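Local structure of putative dehydratase (Mesorhizobium loti, 2POZ) at residues 124-130 against 330-336; 274-280 against 302-308. The protein is of unconfirmed function but probably acts as a lyase, perhaps a dehydratase, of the mandelate racemase/muconate lactonizing branch of the enolase superfamily. All blocks are in the same frame, centred on the assembly; numbering follows the deposited sequence.

Overall arrangement
Both contacts are buried pairings of parallel strands, with their centres about 13 Å apart and about 11 Å (contact 1) and 9 Å (contact 2) from the centre of the folded chain. In sequence, contact 2 is nested inside the long loop that contact 1 closes: 124-130 comes first, then 274-280 and 302-308, then 330-336. Contact 2 joins the last two strands of the six-stranded parallel sheet, part of the TIM-barrel-like C-terminal domain expected of this family. Contact 1 pairs strand 331-333 with strand 123-128, which also bonds to strand 155-158, consistent with closing the barrel between its first and last strands. The contacts meet directly: Glu332 probably accepts a hydrogen bond from the backbone N of Val308.

Contact 1. Residues 124-130 against 330-336; sequences VRAYANG and IHEHYPA
Tyr127 and Glu332 meet over a ring face: Tyr127 CG sits between its backbone N and carbonyl carbon (chi1 64°), which turns the ring over the neighbouring strand, while the glutamate runs extended. The ring lies across the glutamate backbone, with Glu332 CA over one face, 4.1 Å from the centroid in a CH-pi contact, while Ile330 CG2 touches the ring edge in its plane, 3.7 Å from Tyr127 CD2. Asn129 ND2 donates a nearly straight bond to Glu332 OE2 (2.8 Å, 168°), held in the amide plane. The same amide stacks against the face of the Tyr334 ring, the planes 20° apart, with Asn129 CB over it. Strand 331-333 pairs in parallel with strand 123-128, as in Tyr127 N to His331 O (2.8 Å), and the latter also bonds to strand 155-158, consistent with closure of the enolase-type barrel; small Ala126 suits the opposite face, its CB at the edge of the His331 ring. Gly130, at positive phi, lies where a side chain would strike Tyr334. Lys157, hydrogen-bonded to Tyr127 OH, forms a salt bridge with Glu332 OE2. That oxygen is thus gripped by an amide and an ammonium, which fix the rotation of the buried carboxylate.

Contact 2. Residues 274-280 against 302-308; sequences CGIIQPD and MRVAPHV
Selenomethionine Met302 bends at its selenium beside Ile277, whose CG2 branch meets SE at 3.8 Å, the side chains crossing at about a right angle. On this face Ile277 also presents CG1 to Val304 CG2 (3.9 Å), and the other valine branch fits against Pro279 CD, so branched and ring-shaped residues fill one another's hollows. On the other face Ile276 rests its CG2 on small Ala305 CB (3.9 Å), while its CG1 lies against the long Arg303 chain, which starts between N and the carbonyl carbon (chi1 45°) and extends to salt bridges with Asp213 and Glu214 of a second subunit. Parallel-strand bonds such as Ala305 N to Ile277 O (3.1 Å) fix the register. Beyond the strands, a bent bond (141°) runs from His307 ND1 to Asp280 OD2 (3.1 Å), on the anti side and out of the carboxylate plane; Asp280 OD1 accepts from Gly282 N. Replacing Asp280 by an alanine is likely to leave His307 ND1 and Gly282 N without their acceptor, so the imidazole could turn. Strands 276-277 and 303-304 form a beta-alpha-beta unit through helix 287-298, which covers Ile277, Pro279 and Val304; strand 253-255 flanks 276-277, and helix 312-324 packs on Pro306 and Val308.

Contact 1. Residues 124-130 against 330-336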
# COMPACT_ATOMS: atom_id res chain seq x y z
N VAL A 124 41.59 1.40 7.54
CA VAL A 124 40.45 0.72 6.94
C VAL A 124 40.90 -0.36 5.98
O VAL A 124 41.89 -0.20 5.27
CB VAL A 124 39.55 1.69 6.15
CG1 VAL A 124 38.85 2.65 7.09
CG2 VAL A 124 40.39 2.44 5.12
N ARG A 125 40.16 -1.45 5.97
CA ARG A 125 40.43 -2.56 5.08
C ARG A 125 39.81 -2.19 3.73
O ARG A 125 38.80 -1.48 3.67
CB ARG A 125 39.78 -3.82 5.63
CG ARG A 125 40.02 -5.05 4.77
CD ARG A 125 39.35 -6.25 5.40
NE ARG A 125 39.31 -7.36 4.46
CZ ARG A 125 38.19 -7.97 4.09
NH1 ARG A 125 37.03 -7.57 4.59
NH2 ARG A 125 38.24 -8.97 3.23
N ALA A 126 40.40 -2.68 2.65
CA ALA A 126 39.87 -2.37 1.33
C ALA A 126 39.77 -3.60 0.46
O ALA A 126 40.43 -4.60 0.72
CB ALA A 126 40.77 -1.33 0.64
N TYR A 127 38.93 -3.54 -0.56
CA TYR A 127 38.82 -4.63 -1.51
C TYR A 127 39.46 -4.08 -2.78
O TYR A 127 39.55 -2.87 -2.95
CB TYR A 127 37.36 -5.04 -1.74
CG TYR A 127 36.45 -4.01 -2.37
CD1 TYR A 127 36.47 -3.77 -3.74
CD2 TYR A 127 35.52 -3.31 -1.59
CE1 TYR A 127 35.58 -2.86 -4.33
CE2 TYR A 127 34.63 -2.40 -2.17
CZ TYR A 127 34.67 -2.18 -3.53
OH TYR A 127 33.80 -1.27 -4.10
N ALA A 128 39.92 -4.96 -3.65
CA ALA A 128 40.54 -4.51 -4.89
C ALA A 128 39.61 -4.56 -6.10
O ALA A 128 38.81 -5.49 -6.25
CB ALA A 128 41.81 -5.35 -5.16
N ASN A 129 39.70 -3.55 -6.95
CA ASN A 129 38.92 -3.48 -8.17
C ASN A 129 39.92 -3.12 -9.27
O ASN A 129 41.09 -2.84 -8.97
CB ASN A 129 37.85 -2.38 -8.07
CG ASN A 129 36.72 -2.55 -9.07
OD1 ASN A 129 36.84 -3.31 -10.03
ND2 ASN A 129 35.62 -1.83 -8.86
N GLY A 130 39.48 -3.14 -10.52
CA GLY A 130 40.34 -2.80 -11.64
C GLY A 130 41.49 -3.75 -11.94
O GLY A 130 42.42 -3.38 -12.66
N ILE A 330 33.71 -1.17 4.17
CA ILE A 330 35.00 -1.46 3.55
C ILE A 330 35.34 -0.37 2.52
O ILE A 330 34.45 0.31 2.00
CB ILE A 330 34.92 -2.86 2.87
CG1 ILE A 330 36.30 -3.35 2.44
CG2 ILE A 330 33.98 -2.79 1.68
CD1 ILE A 330 36.29 -4.82 2.00
N HIS A 331 36.63 -0.21 2.23
CA HIS A 331 37.13 0.79 1.28
C HIS A 331 37.39 0.15 -0.10
O HIS A 331 37.66 -1.04 -0.19
CB HIS A 331 38.44 1.37 1.84
CG HIS A 331 39.09 2.40 0.97
ND1 HIS A 331 38.83 3.75 1.07
CD2 HIS A 331 40.04 2.28 0.00
CE1 HIS A 331 39.59 4.41 0.22
NE2 HIS A 331 40.33 3.54 -0.44
N GLU A 332 37.30 0.95 -1.17
CA GLU A 332 37.54 0.46 -2.53
C GLU A 332 38.83 1.04 -3.14
O GLU A 332 39.05 2.25 -3.10
CB GLU A 332 36.36 0.81 -3.45
CG GLU A 332 36.60 0.44 -4.92
CD GLU A 332 35.42 0.78 -5.82
OE1 GLU A 332 34.82 1.86 -5.62
OE2 GLU A 332 35.10 -0.03 -6.72
N HIS A 333 39.66 0.18 -3.72
CA HIS A 333 40.92 0.63 -4.32
C HIS A 333 41.19 -0.05 -5.68
O HIS A 333 40.82 -1.21 -5.88
CB HIS A 333 42.07 0.36 -3.35
CG HIS A 333 43.38 0.95 -3.77
ND1 HIS A 333 43.53 2.29 -4.06
CD2 HIS A 333 44.60 0.39 -3.93
CE1 HIS A 333 44.79 2.53 -4.39
NE2 HIS A 333 45.46 1.39 -4.32
N TYR A 334 41.81 0.70 -6.59
CA TYR A 334 42.16 0.20 -7.93
C TYR A 334 43.68 0.31 -8.06
O TYR A 334 44.19 1.16 -8.79
CB TYR A 334 41.53 1.08 -9.03
CG TYR A 334 40.02 1.08 -9.10
CD1 TYR A 334 39.35 0.52 -10.19
CD2 TYR A 334 39.25 1.69 -8.10
CE1 TYR A 334 37.95 0.56 -10.28
CE2 TYR A 334 37.86 1.74 -8.19
CZ TYR A 334 37.21 1.18 -9.28
OH TYR A 334 35.84 1.25 -9.38
N PRO A 335 44.42 -0.56 -7.35
CA PRO A 335 45.89 -0.50 -7.42
C PRO A 335 46.52 -0.57 -8.82
O PRO A 335 47.51 0.11 -9.08
CB PRO A 335 46.32 -1.66 -6.51
CG PRO A 335 45.20 -2.64 -6.66
CD PRO A 335 43.98 -1.75 -6.61
N ALA A 336 45.94 -1.36 -9.72
CA ALA A 336 46.48 -1.49 -11.08
C ALA A 336 46.54 -0.19 -11.89
O ALA A 336 47.44 -0.02 -12.72
CB ALA A 336 45.69 -2.56 -11.86
O HOH W 1 43.75 -3.19 -9.49

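Contact 2. Residues 274-280 against 302-308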
# COMPACT_ATOMS: atom_id res chain seq x y z
N CYS A 274 18.17 -2.74 -0.24
CA CYS A 274 19.63 -2.80 -0.19
C CYS A 274 20.15 -2.90 1.23
O CYS A 274 19.52 -2.41 2.17
CB CYS A 274 20.23 -1.53 -0.83
SG CYS A 274 19.71 -1.28 -2.54
N GLY A 275 21.30 -3.53 1.39
CA GLY A 275 21.91 -3.65 2.70
C GLY A 275 23.18 -2.80 2.74
O GLY A 275 23.76 -2.58 3.80
N ILE A 276 23.58 -2.31 1.57
CA ILE A 276 24.80 -1.51 1.45
C ILE A 276 24.65 -0.38 0.43
O ILE A 276 24.10 -0.59 -0.65
CB ILE A 276 25.98 -2.40 0.99
CG1 ILE A 276 26.16 -3.57 1.95
CG2 ILE A 276 27.27 -1.58 0.90
CD1 ILE A 276 26.94 -4.72 1.36
N ILE A 277 25.12 0.82 0.77
CA ILE A 277 25.07 1.92 -0.19
C ILE A 277 26.52 2.28 -0.50
O ILE A 277 27.40 2.14 0.34
CB ILE A 277 24.32 3.17 0.34
CG1 ILE A 277 24.98 3.72 1.60
CG2 ILE A 277 22.85 2.81 0.58
CD1 ILE A 277 24.48 5.10 1.96
N GLN A 278 26.75 2.75 -1.72
CA GLN A 278 28.09 3.07 -2.18
C GLN A 278 28.22 4.47 -2.75
O GLN A 278 28.61 4.64 -3.91
CB GLN A 278 28.51 2.06 -3.24
CG GLN A 278 28.36 0.62 -2.79
CD GLN A 278 28.42 -0.36 -3.95
OE1 GLN A 278 27.50 -0.42 -4.77
NE2 GLN A 278 29.51 -1.12 -4.03
N PRO A 279 27.90 5.50 -1.96
CA PRO A 279 28.02 6.86 -2.49
C PRO A 279 29.47 7.21 -2.77
O PRO A 279 30.39 6.67 -2.16
CB PRO A 279 27.45 7.71 -1.36
CG PRO A 279 27.87 6.96 -0.13
CD PRO A 279 27.56 5.51 -0.53
N ASP A 280 29.67 8.13 -3.71
CA ASP A 280 31.01 8.59 -4.07
C ASP A 280 31.07 10.04 -3.60
O ASP A 280 30.24 10.85 -4.01
CB ASP A 280 31.19 8.53 -5.59
CG ASP A 280 32.60 8.91 -6.03
OD1 ASP A 280 33.19 9.85 -5.46
OD2 ASP A 280 33.11 8.26 -6.97
N MSE A 302 21.59 0.00 7.39
CA MSE A 302 22.52 -0.18 6.28
C MSE A 302 23.96 0.20 6.60
O MSE A 302 24.21 1.03 7.47
CB MSE A 302 22.07 0.65 5.09
CG MSE A 302 21.17 -0.06 4.13
SE MSE A 302 20.38 1.24 2.93
CE MSE A 302 18.57 0.50 2.87
N ARG A 303 24.91 -0.41 5.89
CA ARG A 303 26.32 -0.08 6.08
C ARG A 303 26.82 0.60 4.81
O ARG A 303 26.12 0.65 3.80
CB ARG A 303 27.14 -1.33 6.41
CG ARG A 303 26.83 -2.52 5.55
CD ARG A 303 27.64 -3.73 6.00
NE ARG A 303 27.21 -4.92 5.27
CZ ARG A 303 27.95 -6.02 5.14
NH1 ARG A 303 29.15 -6.09 5.69
NH2 ARG A 303 27.47 -7.04 4.45
N VAL A 304 28.04 1.13 4.86
CA VAL A 304 28.57 1.89 3.73
C VAL A 304 29.92 1.45 3.16
O VAL A 304 30.89 1.27 3.90
CB VAL A 304 28.66 3.39 4.12
CG1 VAL A 304 29.00 4.24 2.91
CG2 VAL A 304 27.33 3.85 4.73
N ALA A 305 29.96 1.28 1.84
CA ALA A 305 31.18 0.93 1.12
C ALA A 305 31.34 2.03 0.07
O ALA A 305 30.95 1.87 -1.09
CB ALA A 305 31.01 -0.42 0.45
N PRO A 306 31.94 3.17 0.47
CA PRO A 306 32.15 4.31 -0.42
C PRO A 306 32.81 3.95 -1.73
O PRO A 306 33.80 3.22 -1.76
CB PRO A 306 33.01 5.26 0.40
CG PRO A 306 32.67 4.89 1.82
CD PRO A 306 32.64 3.39 1.75
N HIS A 307 32.25 4.44 -2.83
CA HIS A 307 32.85 4.18 -4.12
C HIS A 307 33.88 5.27 -4.37
O HIS A 307 33.64 6.45 -4.11
CB HIS A 307 31.79 4.22 -5.23
CG HIS A 307 32.37 4.12 -6.60
ND1 HIS A 307 32.54 5.22 -7.42
CD2 HIS A 307 32.88 3.07 -7.28
CE1 HIS A 307 33.12 4.84 -8.54
NE2 HIS A 307 33.34 3.54 -8.48
N VAL A 308 35.04 4.86 -4.86
CA VAL A 308 36.10 5.82 -5.15
C VAL A 308 36.96 5.34 -6.31
O VAL A 308 37.51 4.24 -6.27
CB VAL A 308 37.02 6.05 -3.93
CG1 VAL A 308 36.24 6.71 -2.82
CG2 VAL A 308 37.56 4.74 -3.43
O HOH W 2 31.82 0.16 -2.98